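Local structure of octaprenyl-diphosphate synthase (Bacteroides thetaiotaomicron, 3RMG) at residues F161-F167 / L238-L243; L201-Y205 / K297-L302. The protein probably acts as a magnesium-dependent prenyltransferase of the FPP/GGPP synthase family, joining isoprenoid units into longer prenyl diphosphates. One frame throughout, in Å; residues are numbered along the deposited sequence.

Interaction 1: residues F161-F167 / L238-L243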
loop_
_atom_site.group_PDB
_atom_site.type_symbol
_atom_site.label_atom_id
_atom_site.label_comp_id
_atom_site.label_asym_id
_atom_site.label_seq_id
_atom_site.Cartn_x
_atom_site.Cartn_y
_atom_site.Cartn_z
ATOM N N PHE A 161 26.625 16.465 1.450
ATOM C CA PHE A 161 27.479 16.605 2.629
ATOM C C PHE A 161 27.065 17.797 3.485
ATOM O O PHE A 161 27.770 18.177 4.422
ATOM C CB PHE A 161 28.938 16.759 2.208
ATOM C CG PHE A 161 29.351 15.819 1.120
ATOM C CD1 PHE A 161 28.920 16.019 -0.186
ATOM C CD2 PHE A 161 30.171 14.732 1.395
ATOM C CE1 PHE A 161 29.300 15.153 -1.198
ATOM C CE2 PHE A 161 30.556 13.862 0.390
ATOM C CZ PHE A 161 30.119 14.073 -0.911
ATOM N N SER A 162 25.925 18.391 3.145
ATOM C CA SER A 162 25.353 19.476 3.926
ATOM C C SER A 162 24.380 18.912 4.959
ATOM O O SER A 162 23.671 17.936 4.695
ATOM C CB SER A 162 24.600 20.431 3.006
ATOM O OG SER A 162 23.599 19.726 2.286
ATOM N N GLU A 163 24.354 19.525 6.137
ATOM C CA GLU A 163 23.332 19.211 7.108
ATOM C C GLU A 163 21.972 19.457 6.451
ATOM O O GLU A 163 21.054 18.637 6.561
ATOM C CB GLU A 163 23.491 20.080 8.353
ATOM C CG GLU A 163 24.893 20.116 8.919
ATOM C CD GLU A 163 24.952 20.824 10.259
ATOM O OE1 GLU A 163 24.159 21.762 10.466
ATOM O OE2 GLU A 163 25.785 20.444 11.110
ATOM N N GLU A 164 21.851 20.576 5.742
ATOM C CA GLU A 164 20.585 20.916 5.097
ATOM C C GLU A 164 19.958 19.705 4.412
ATOM O O GLU A 164 18.767 19.447 4.567
ATOM C CB GLU A 164 20.748 22.070 4.104
ATOM C CG GLU A 164 21.004 23.421 4.759
ATOM C CD GLU A 164 22.441 23.578 5.238
ATOM O OE1 GLU A 164 22.731 24.574 5.939
ATOM O OE2 GLU A 164 23.280 22.709 4.912
ATOM N N VAL A 165 20.746 18.953 3.661
ATOM C CA VAL A 165 20.174 17.799 2.982
ATOM C C VAL A 165 19.782 16.721 3.994
ATOM O O VAL A 165 18.797 15.998 3.815
ATOM C CB VAL A 165 21.131 17.216 1.930
ATOM C CG1 VAL A 165 20.495 16.014 1.250
ATOM C CG2 VAL A 165 21.501 18.292 0.905
ATOM N N TYR A 166 20.564 16.626 5.061
ATOM C CA TYR A 166 20.341 15.624 6.087
ATOM C C TYR A 166 19.014 15.880 6.805
ATOM O O TYR A 166 18.222 14.960 7.023
ATOM C CB TYR A 166 21.497 15.691 7.075
ATOM C CG TYR A 166 21.307 14.957 8.377
ATOM C CD1 TYR A 166 21.232 13.570 8.417
ATOM C CD2 TYR A 166 21.267 15.650 9.578
ATOM C CE1 TYR A 166 21.091 12.897 9.623
ATOM C CE2 TYR A 166 21.127 14.990 10.787
ATOM C CZ TYR A 166 21.043 13.616 10.802
ATOM O OH TYR A 166 20.910 12.962 12.009
ATOM N N PHE A 167 18.786 17.143 7.157
ATOM C CA PHE A 167 17.585 17.553 7.867
ATOM C C PHE A 167 16.347 17.496 7.000
ATOM O O PHE A 167 15.269 17.110 7.456
ATOM C CB PHE A 167 17.767 18.951 8.423
ATOM C CG PHE A 167 18.600 18.982 9.648
ATOM C CD1 PHE A 167 19.801 19.655 9.670
ATOM C CD2 PHE A 167 18.191 18.307 10.780
ATOM C CE1 PHE A 167 20.565 19.678 10.812
ATOM C CE2 PHE A 167 18.952 18.324 11.919
ATOM C CZ PHE A 167 20.139 19.013 11.937
ATOM N N LEU A 238 25.698 9.240 5.533
ATOM C CA LEU A 238 26.517 10.062 6.412
ATOM C C LEU A 238 25.618 10.953 7.275
ATOM O O LEU A 238 25.008 11.904 6.773
ATOM C CB LEU A 238 27.468 10.941 5.593
ATOM C CG LEU A 238 28.583 10.270 4.794
ATOM C CD1 LEU A 238 29.444 11.330 4.131
ATOM C CD2 LEU A 238 29.425 9.383 5.695
ATOM N N THR A 239 25.551 10.652 8.570
ATOM C CA THR A 239 24.637 11.342 9.466
ATOM C C THR A 239 25.313 12.513 10.169
ATOM O O THR A 239 26.512 12.723 10.037
ATOM C CB THR A 239 24.020 10.383 10.509
ATOM O OG1 THR A 239 25.039 9.916 11.401
ATOM C CG2 THR A 239 23.340 9.189 9.828
ATOM N N LEU A 240 24.530 13.269 10.929
ATOM C CA LEU A 240 24.977 14.561 11.429
ATOM C C LEU A 240 26.405 14.571 11.967
ATOM O O LEU A 240 27.187 15.454 11.627
ATOM C CB LEU A 240 24.016 15.108 12.494
ATOM C CG LEU A 240 24.216 16.600 12.764
ATOM C CD1 LEU A 240 24.043 17.381 11.467
ATOM C CD2 LEU A 240 23.277 17.120 13.851
ATOM N N PRO A 241 26.742 13.609 12.835
ATOM C CA PRO A 241 28.064 13.654 13.475
ATOM C C PRO A 241 29.202 13.646 12.438
ATOM O O PRO A 241 30.080 14.511 12.466
ATOM C CB PRO A 241 28.087 12.376 14.326
ATOM C CG PRO A 241 26.636 11.979 14.484
ATOM C CD PRO A 241 25.967 12.416 13.216
ATOM N N ALA A 242 29.170 12.675 11.530
ATOM C CA ALA A 242 30.149 12.601 10.459
ATOM C C ALA A 242 30.172 13.920 9.698
ATOM O O ALA A 242 31.202 14.595 9.634
ATOM C CB ALA A 242 29.830 11.433 9.517
ATOM N N LEU A 243 29.031 14.285 9.124
ATOM C CA LEU A 243 28.919 15.522 8.370
ATOM C C LEU A 243 29.612 16.648 9.103
ATOM O O LEU A 243 30.309 17.455 8.502
ATOM C CB LEU A 243 27.457 15.881 8.131
ATOM C CG LEU A 243 26.666 14.893 7.273
ATOM C CD1 LEU A 243 25.196 15.287 7.221
ATOM C CD2 LEU A 243 27.260 14.784 5.860
#
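Two helix starts meet here, and their residues pair in reversed order: F161 CA lies 6.0 Å from L243 CA, and Y166 CA lies 6.9 Å from T239 CA. The contact is mainly apolar. Y166 carries much of it. Its CG lies anti to the backbone N (chi1 167°), which sends the ring across the first turn of the helix starting at L240. The backbone N of L240 sits over one ring face, 3.5 Å above the plane and displaced toward the rim. L240 CB touches ring atom CE2 of Y166 at 3.4 Å, and the two side chains cross at about a right angle. T239 CA approaches CE1 of the same ring obliquely.

L240 spreads its two methyls to different partners. CD1 rests on the extended side chain of E163, 3.5 Å from OE2. CD2 reaches CZ of F167 at 4.1 Å. T290 and Y286 of helix 283-302 touch L240 as well. L243 does the work one turn on. Its CD1 meets Y166 CB at 3.7 Å, and its CD2 lies 3.7 Å from F161 CA, just before the start of the other helix. At the outer end F161 CD2 and L238 CD1 touch loosely.

Two polar ends bond outside the contact. Y166 OH is hydrogen-bonded to D215, and T239 OG1 to Y219; Y219 OH also bonds A242 N. The tyrosine ring is thus fixed at its hydroxyl and packed on its face. D215 lies in the D-D-I-F-D sequence at the C-terminal end of helix 193-217, the second aspartate-rich motif of trans-prenyltransferases. In relatives that motif binds magnesium and, through it, diphosphate, so the contact probably borders that site in the all-helical isoprenoid synthase fold.

Interaction 2: residues L201-Y205 / K297-L302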
loop_
_atom_site.group_PDB
_atom_site.type_symbol
_atom_site.label_atom_id
_atom_site.label_comp_id
_atom_site.label_asym_id
_atom_site.label_seq_id
_atom_site.Cartn_x
_atom_site.Cartn_y
_atom_site.Cartn_z
ATOM N N LEU A 201 4.116 21.169 14.302
ATOM C CA LEU A 201 5.476 21.636 14.600
ATOM C C LEU A 201 6.091 20.936 15.823
ATOM O O LEU A 201 7.232 20.465 15.787
ATOM C CB LEU A 201 5.454 23.134 14.832
ATOM C CG LEU A 201 6.798 23.835 14.910
ATOM C CD1 LEU A 201 7.642 23.462 13.694
ATOM C CD2 LEU A 201 6.591 25.352 15.015
ATOM N N LEU A 202 5.344 20.895 16.917
ATOM C CA LEU A 202 5.737 20.098 18.073
ATOM C C LEU A 202 6.202 18.694 17.672
ATOM O O LEU A 202 7.299 18.276 18.013
ATOM C CB LEU A 202 4.564 19.961 19.041
ATOM C CG LEU A 202 4.932 19.210 20.314
ATOM C CD1 LEU A 202 6.102 19.927 21.018
ATOM C CD2 LEU A 202 3.720 19.106 21.225
ATOM N N GLY A 203 5.361 17.963 16.946
ATOM C CA GLY A 203 5.695 16.588 16.618
ATOM C C GLY A 203 6.914 16.553 15.725
ATOM O O GLY A 203 7.744 15.634 15.795
ATOM N N GLU A 204 7.028 17.550 14.857
ATOM C CA GLU A 204 8.172 17.580 13.971
ATOM C C GLU A 204 9.440 17.781 14.794
ATOM O O GLU A 204 10.431 17.095 14.570
ATOM C CB GLU A 204 8.043 18.659 12.897
ATOM C CG GLU A 204 9.314 18.820 12.065
ATOM C CD GLU A 204 9.105 19.738 10.878
ATOM O OE1 GLU A 204 9.639 20.870 10.893
ATOM O OE2 GLU A 204 8.381 19.332 9.944
ATOM N N TYR A 205 9.431 18.733 15.727
ATOM C CA TYR A 205 10.625 18.933 16.542
ATOM C C TYR A 205 10.999 17.641 17.258
ATOM O O TYR A 205 12.181 17.280 17.347
ATOM C CB TYR A 205 10.437 20.042 17.576
ATOM C CG TYR A 205 10.481 21.435 16.999
ATOM C CD1 TYR A 205 9.863 22.492 17.646
ATOM C CD2 TYR A 205 11.117 21.693 15.788
ATOM C CE1 TYR A 205 9.904 23.784 17.124
ATOM C CE2 TYR A 205 11.155 22.975 15.263
ATOM C CZ TYR A 205 10.554 24.015 15.946
ATOM O OH TYR A 205 10.588 25.292 15.435
ATOM N N LYS A 297 13.533 24.308 21.311
ATOM C CA LYS A 297 12.491 24.820 20.433
ATOM C C LYS A 297 11.145 24.211 20.822
ATOM O O LYS A 297 10.115 24.896 20.840
ATOM C CB LYS A 297 12.819 24.516 18.975
ATOM C CG LYS A 297 13.900 25.423 18.362
ATOM C CD LYS A 297 14.059 25.083 16.885
ATOM C CE LYS A 297 15.487 25.298 16.392
ATOM N NZ LYS A 297 15.772 26.732 16.145
ATOM N N ALA A 298 11.170 22.925 21.163
ATOM C CA ALA A 298 9.966 22.217 21.551
ATOM C C ALA A 298 9.423 22.716 22.882
ATOM O O ALA A 298 8.222 22.950 23.000
ATOM C CB ALA A 298 10.217 20.710 21.603
ATOM N N PHE A 299 10.302 22.872 23.875
ATOM C CA PHE A 299 9.910 23.370 25.192
ATOM C C PHE A 299 9.341 24.784 25.096
ATOM O O PHE A 299 8.312 25.102 25.691
ATOM C CB PHE A 299 11.110 23.355 26.155
ATOM C CG PHE A 299 11.353 22.011 26.797
ATOM C CD1 PHE A 299 12.136 21.896 27.927
ATOM C CD2 PHE A 299 10.772 20.869 26.280
ATOM C CE1 PHE A 299 12.353 20.662 28.521
ATOM C CE2 PHE A 299 10.979 19.635 26.871
ATOM C CZ PHE A 299 11.776 19.534 27.992
ATOM N N ASP A 300 10.022 25.627 24.334
ATOM C CA ASP A 300 9.556 26.968 24.098
ATOM C C ASP A 300 8.167 26.952 23.461
ATOM O O ASP A 300 7.340 27.803 23.765
ATOM C CB ASP A 300 10.557 27.729 23.226
ATOM C CG ASP A 300 11.772 28.184 24.006
ATOM O OD1 ASP A 300 12.714 28.691 23.368
ATOM O OD2 ASP A 300 11.792 28.027 25.255
ATOM N N LEU A 301 7.902 25.972 22.599
ATOM C CA LEU A 301 6.579 25.867 21.991
ATOM C C LEU A 301 5.542 25.548 23.052
ATOM O O LEU A 301 4.477 26.166 23.084
ATOM C CB LEU A 301 6.522 24.771 20.927
ATOM C CG LEU A 301 6.368 25.033 19.426
ATOM C CD1 LEU A 301 5.925 23.730 18.807
ATOM C CD2 LEU A 301 5.376 26.138 19.063
ATOM N N LEU A 302 5.850 24.558 23.891
ATOM C CA LEU A 302 4.957 24.145 24.990
ATOM C C LEU A 302 4.678 25.239 26.033
ATOM O O LEU A 302 3.653 25.190 26.720
ATOM C CB LEU A 302 5.515 22.908 25.709
ATOM C CG LEU A 302 5.380 21.585 24.946
ATOM C CD1 LEU A 302 6.185 20.498 25.602
ATOM C CD2 LEU A 302 3.926 21.198 24.867
#
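Y205 lays its ring against the side chain of K297. CB of the lysine stands over one face, 3.9 Å from the ring centroid and 24° off the normal, a CH-pi contact. It is displaced toward the rim, with CE1 of Y205 nearest. Further out, K297 CD passes 3.8 Å from Y205 OH. The two side chains cross at about a right angle. Only the aliphatic part of the lysine is used; its chain bends near the end and leads away. The other face of the tyrosine ring is covered from its own helix, by CD1 of L201. The ring is therefore clasped between a lysine and a leucine, which limits its rotation.

The helices are 193-217 and 283-302 of the all-helical isoprenoid synthase fold. They pack side by side and nearly antiparallel. The axes of the short segments come within 9.5 Å, at 155° between their directions. A298 marks a close passage: its CB meets Y205 CB at 4.1 Å, and its CA is the nearest to that of L202. A298 also touches L318 of helix 309-323, as does F299, so a third helix packs on this one.

L301 starts toward the opposing helix. Its CD1 lies 3.5 Å from the backbone N of L202 and 4.0 Å from L201 CG. It also touches L202 CB and, more loosely, Y205 CD1. Its chi1 of -111° departs from a staggered value, so some strain is possible. L202 has CG anti to the backbone N, and its two methyls reach different partners: CD1 meets A298 CB, and CD2 touches L302 CD2 at 4.2 Å.

The two contacts meet the same pair of long helices. Interaction 2 joins helix 193-217 directly to helix 283-302. Interaction 1 packs against both, toward their other ends: Y166 and F167 touch I212, while F167 and L240 touch T290. The centres are about 22 Å apart and the nearest atoms about 8 Å, so they do not touch each other. Interaction 1 is linked to the second aspartate-rich motif through the Y166 to D215 hydrogen bond, and so probably borders the metal and diphosphate site. In interaction 2, segment 201-205 lies upstream of that motif on the same helix, two to three turns before it.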